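Local coordinates for protein putative isochorismatase (Streptomyces avermitilis, PDB 3KL2) that is probably a hydrolase of the isochorismatase family, although its substrate has not been established, at residues E129-F137 with C163-T171. Sequence-based numbering, arbitrary orientation.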
ATOM      1  N   GLU A 129      -3.647   8.581  13.096  1.00 17.89           N
ATOM      2  CA  GLU A 129      -2.511   9.472  12.960  1.00 18.38           C
ATOM      3  C   GLU A 129      -1.820   9.362  11.623  1.00 17.89           C
ATOM      4  O   GLU A 129      -1.800   8.304  10.999  1.00 18.61           O
ATOM      5  CB  GLU A 129      -1.444   9.124  13.993  1.00 19.02           C
ATOM      6  CG  GLU A 129      -1.891   9.153  15.472  1.00 21.70           C
ATOM      7  CD  GLU A 129      -0.871   8.445  16.408  1.00 25.95           C
ATOM      8  OE1 GLU A 129      -1.175   8.336  17.611  1.00 28.07           O
ATOM      9  OE2 GLU A 129       0.231   7.995  15.960  1.00 30.23           O
ATOM     10  N   GLY A 130      -1.170  10.434  11.230  1.00 16.43           N
ATOM     11  CA  GLY A 130      -0.392  10.447  10.039  1.00 16.84           C
ATOM     12  C   GLY A 130      -0.980  11.308   8.909  1.00 16.97           C
ATOM     13  O   GLY A 130      -0.208  11.724   8.041  1.00 15.25           O
ATOM     14  N   LYS A 131      -2.303  11.558   8.913  1.00 16.56           N
ATOM     15  CA  LYS A 131      -2.959  12.102   7.717  1.00 17.87           C
ATOM     16  C   LYS A 131      -2.303  13.377   7.211  1.00 18.14           C
ATOM     17  O   LYS A 131      -2.246  14.360   7.920  1.00 18.62           O
ATOM     18  CB  LYS A 131      -4.454  12.395   7.885  1.00 17.82           C
ATOM     19  CG  LYS A 131      -5.204  12.607   6.509  1.00 17.08           C
ATOM     20  CD  LYS A 131      -6.724  12.458   6.703  1.00 21.16           C
ATOM     21  CE  LYS A 131      -7.573  12.320   5.396  1.00 23.21           C
ATOM     22  NZ  LYS A 131      -7.253  13.337   4.337  1.00 22.85           N
ATOM     23  N   ARG A 132      -1.840  13.324   5.976  1.00 18.29           N
ATOM     24  CA  ARG A 132      -1.253  14.461   5.295  1.00 19.74           C
ATOM     25  C   ARG A 132      -1.794  14.701   3.884  1.00 20.23           C
ATOM     26  O   ARG A 132      -1.556  15.742   3.314  1.00 19.66           O
ATOM     27  CB  ARG A 132       0.236  14.263   5.185  1.00 19.52           C
ATOM     28  CG  ARG A 132       0.957  14.381   6.493  1.00 21.17           C
ATOM     29  CD  ARG A 132       0.931  15.757   7.002  1.00 22.74           C
ATOM     30  NE  ARG A 132       1.835  15.931   8.111  1.00 23.13           N
ATOM     31  CZ  ARG A 132       1.609  15.511   9.355  1.00 21.35           C
ATOM     32  NH1 ARG A 132       0.476  14.871   9.685  1.00 20.84           N
ATOM     33  NH2 ARG A 132       2.529  15.761  10.281  1.00 20.07           N
ATOM     34  N   GLY A 133      -2.510  13.720   3.332  1.00 21.40           N
ATOM     35  CA  GLY A 133      -3.078  13.836   2.018  1.00 20.78           C
ATOM     36  C   GLY A 133      -4.548  13.709   2.184  1.00 20.45           C
ATOM     37  O   GLY A 133      -5.086  14.010   3.239  1.00 20.09           O
ATOM     38  N   LEU A 134      -5.207  13.262   1.124  1.00 20.70           N
ATOM     39  CA  LEU A 134      -6.656  13.246   1.072  1.00 19.77           C
ATOM     40  C   LEU A 134      -7.218  11.896   1.392  1.00 20.62           C
ATOM     41  O   LEU A 134      -8.231  11.753   2.127  1.00 21.76           O
ATOM     42  CB  LEU A 134      -7.112  13.684  -0.320  1.00 20.00           C
ATOM     43  CG  LEU A 134      -6.646  15.076  -0.831  1.00 19.02           C
ATOM     44  CD1 LEU A 134      -6.778  16.193   0.254  1.00 16.61           C
ATOM     45  CD2 LEU A 134      -5.265  15.019  -1.394  1.00 16.33           C
ATOM     46  N   ASP A 135      -6.628  10.875   0.799  1.00 20.38           N
ATOM     47  CA  ASP A 135      -7.072   9.516   1.092  1.00 20.43           C
ATOM     48  C   ASP A 135      -6.661   9.160   2.522  1.00 19.83           C
ATOM     49  O   ASP A 135      -5.516   9.238   2.854  1.00 19.48           O
ATOM     50  CB  ASP A 135      -6.419   8.573   0.083  1.00 20.74           C
ATOM     51  CG  ASP A 135      -6.853   7.142   0.268  1.00 22.06           C
ATOM     52  OD1 ASP A 135      -7.622   6.841   1.223  1.00 20.54           O
ATOM     53  OD2 ASP A 135      -6.397   6.302  -0.543  1.00 26.57           O
ATOM     54  N   THR A 136      -7.589   8.796   3.384  1.00 19.75           N
ATOM     55  CA  THR A 136      -7.234   8.444   4.745  1.00 19.27           C
ATOM     56  C   THR A 136      -6.312   7.169   4.765  1.00 20.05           C
ATOM     57  O   THR A 136      -5.419   7.033   5.617  1.00 21.06           O
ATOM     58  CB  THR A 136      -8.547   8.244   5.625  1.00 19.78           C
ATOM     59  OG1 THR A 136      -9.413   9.375   5.466  1.00 21.01           O
ATOM     60  CG2 THR A 136      -8.233   8.119   7.116  1.00 17.42           C
ATOM     61  N   PHE A 137      -6.489   6.232   3.831  1.00 19.12           N
ATOM     62  CA  PHE A 137      -5.615   5.051   3.794  1.00 17.62           C
ATOM     63  C   PHE A 137      -4.188   5.332   3.346  1.00 18.04           C
ATOM     64  O   PHE A 137      -3.324   4.520   3.600  1.00 19.53           O
ATOM     65  CB  PHE A 137      -6.225   3.970   2.910  1.00 16.96           C
ATOM     66  CG  PHE A 137      -7.469   3.311   3.502  1.00 15.28           C
ATOM     67  CD1 PHE A 137      -7.349   2.223   4.340  1.00 11.52           C
ATOM     68  CD2 PHE A 137      -8.731   3.801   3.230  1.00 11.75           C
ATOM     69  CE1 PHE A 137      -8.479   1.589   4.892  1.00 13.64           C
ATOM     70  CE2 PHE A 137      -9.896   3.174   3.766  1.00 13.43           C
ATOM     71  CZ  PHE A 137      -9.762   2.070   4.605  1.00 13.07           C
ATOM     72  N   CYS A 163     -13.666  14.894  -2.275  1.00 23.27           N
ATOM     73  CA  CYS A 163     -12.239  14.868  -2.160  1.00 24.05           C
ATOM     74  C   CYS A 163     -11.805  13.718  -1.239  1.00 23.84           C
ATOM     75  O   CYS A 163     -11.853  12.563  -1.646  1.00 23.90           O
ATOM     76  CB  CYS A 163     -11.740  16.233  -1.722  1.00 24.15           C
ATOM     77  SG  CYS A 163      -9.956  16.399  -1.945  1.00 27.81           S
ATOM     78  N   CYS A 164     -11.464  14.042   0.005  1.00 23.83           N
ATOM     79  CA  CYS A 164     -11.013  13.096   1.023  1.00 23.75           C
ATOM     80  C   CYS A 164     -12.038  11.995   1.330  1.00 22.22           C
ATOM     81  O   CYS A 164     -11.659  10.854   1.556  1.00 20.77           O
ATOM     82  CB  CYS A 164     -10.672  13.869   2.313  1.00 24.25           C
ATOM     83  SG  CYS A 164      -9.726  15.436   2.011  1.00 28.44           S
ATOM     84  N   VAL A 165     -13.331  12.319   1.341  1.00 20.84           N
ATOM     85  CA  VAL A 165     -14.315  11.292   1.616  1.00 19.76           C
ATOM     86  C   VAL A 165     -14.357  10.326   0.435  1.00 20.10           C
ATOM     87  O   VAL A 165     -14.274   9.102   0.591  1.00 18.89           O
ATOM     88  CB  VAL A 165     -15.738  11.846   1.904  1.00 19.87           C
ATOM     89  CG1 VAL A 165     -16.724  10.714   1.882  1.00 17.72           C
ATOM     90  CG2 VAL A 165     -15.788  12.589   3.249  1.00 16.72           C
ATOM     91  N   GLU A 166     -14.409  10.878  -0.764  1.00 19.92           N
ATOM     92  CA  GLU A 166     -14.432  10.008  -1.911  1.00 20.34           C
ATOM     93  C   GLU A 166     -13.136   9.192  -2.050  1.00 19.72           C
ATOM     94  O   GLU A 166     -13.186   8.031  -2.442  1.00 18.63           O
ATOM     95  CB  GLU A 166     -14.737  10.781  -3.163  1.00 20.89           C
ATOM     96  CG  GLU A 166     -15.416   9.928  -4.201  1.00 24.87           C
ATOM     97  CD  GLU A 166     -15.738  10.675  -5.475  1.00 24.43           C
ATOM     98  OE1 GLU A 166     -16.464  11.660  -5.386  1.00 25.55           O
ATOM     99  OE2 GLU A 166     -15.276  10.260  -6.555  1.00 27.75           O
ATOM    100  N   SER A 167     -11.984   9.789  -1.735  1.00 19.08           N
ATOM    101  CA  SER A 167     -10.720   9.064  -1.886  1.00 19.50           C
ATOM    102  C   SER A 167     -10.617   7.876  -0.925  1.00 19.12           C
ATOM    103  O   SER A 167     -10.177   6.792  -1.311  1.00 19.41           O
ATOM    104  CB  SER A 167      -9.550   9.962  -1.669  1.00 19.11           C
ATOM    105  OG  SER A 167      -9.427  10.809  -2.752  1.00 21.33           O
ATOM    106  N   THR A 168     -11.043   8.105   0.313  1.00 18.24           N
ATOM    107  CA  THR A 168     -11.094   7.087   1.304  1.00 17.55           C
ATOM    108  C   THR A 168     -12.078   5.961   0.971  1.00 17.92           C
ATOM    109  O   THR A 168     -11.827   4.825   1.271  1.00 19.30           O
ATOM    110  CB  THR A 168     -11.481   7.727   2.617  1.00 17.65           C
ATOM    111  OG1 THR A 168     -10.504   8.728   2.951  1.00 15.37           O
ATOM    112  CG2 THR A 168     -11.613   6.646   3.762  1.00 16.30           C
ATOM    113  N   MET A 169     -13.244   6.295   0.455  1.00 18.47           N
ATOM    114  CA  MET A 169     -14.216   5.326  -0.071  1.00 18.34           C
ATOM    115  C   MET A 169     -13.605   4.466  -1.191  1.00 18.25           C
ATOM    116  O   MET A 169     -13.716   3.246  -1.211  1.00 17.54           O
ATOM    117  CB  MET A 169     -15.380   6.112  -0.646  1.00 18.76           C
ATOM    118  CG  MET A 169     -16.602   5.266  -1.169  1.00 19.53           C
ATOM    119  SD  MET A 169     -17.780   6.341  -2.007  1.00 14.71           S
ATOM    120  CE  MET A 169     -16.788   7.066  -3.293  1.00 14.20           C
ATOM    121  N   ARG A 170     -12.929   5.106  -2.137  1.00 18.41           N
ATOM    122  CA  ARG A 170     -12.375   4.347  -3.250  1.00 17.81           C
ATOM    123  C   ARG A 170     -11.366   3.302  -2.756  1.00 17.33           C
ATOM    124  O   ARG A 170     -11.476   2.092  -3.057  1.00 15.90           O
ATOM    125  CB  ARG A 170     -11.808   5.278  -4.301  1.00 17.99           C
ATOM    126  CG  ARG A 170     -12.880   6.037  -5.039  1.00 18.33           C
ATOM    127  CD  ARG A 170     -12.312   7.195  -5.882  1.00 19.60           C
ATOM    128  NE  ARG A 170     -13.384   7.849  -6.645  1.00 19.45           N
ATOM    129  CZ  ARG A 170     -13.669   7.611  -7.923  1.00 22.40           C
ATOM    130  NH1 ARG A 170     -12.931   6.766  -8.660  1.00 21.13           N
ATOM    131  NH2 ARG A 170     -14.685   8.264  -8.484  1.00 23.99           N
ATOM    132  N   THR A 171     -10.431   3.755  -1.939  1.00 17.13           N
ATOM    133  CA  THR A 171      -9.394   2.892  -1.426  1.00 16.52           C
ATOM    134  C   THR A 171     -10.015   1.851  -0.469  1.00 16.57           C
ATOM    135  O   THR A 171      -9.661   0.681  -0.507  1.00 17.46           O
ATOM    136  CB  THR A 171      -8.216   3.733  -0.812  1.00 16.70           C
ATOM    137  OG1 THR A 171      -7.712   4.605  -1.822  1.00 14.76           O
ATOM    138  CG2 THR A 171      -7.015   2.871  -0.278  1.00 13.14           C
TER
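K131 and L134 meet C164 in a buried loop-to-helix contact of the isochorismatase-like fold, where the loop after strand 126-127 runs into the short helix 136-139 and lies against the first turns of helix 164-174. K131 NZ stands 4.0 Å from C164 SG and forms a salt bridge with E32, an arrangement consistent with the acid-lysine-cysteine triad of cysteine hydrolases in this family. An extended lysine suits this place: its chain spans the loop, and a bend at its last torsion (chi4 -48°) sets NZ to donate to the carbonyl oxygens of G133 and L134. Branched L134 brings CD1 to 3.5 Å from C164 SG, while its CG packs on C163 SG. Y173 of the second subunit also packs on L134.

Farther along, T168 OG1 is gripped by three hydrogen bonds. It donates to C164 O, one turn back in its own helix, and accepts from T136 OG1 and, almost straight (168°), from T136 N at 2.9 Å. Threonine fits because its hydroxyl can do both while CG2 turns to F137, whose ring edge meets T168 O. A short carboxylate suits D135, the N-cap, because its two oxygens serve both helices. With chi1 at -178° carrying the group between them, OD1 accepts from F137 N from above the carboxylate plane, while OD2 accepts from T171 OG1 at a modelled 2.5 Å, a doubtfully short length.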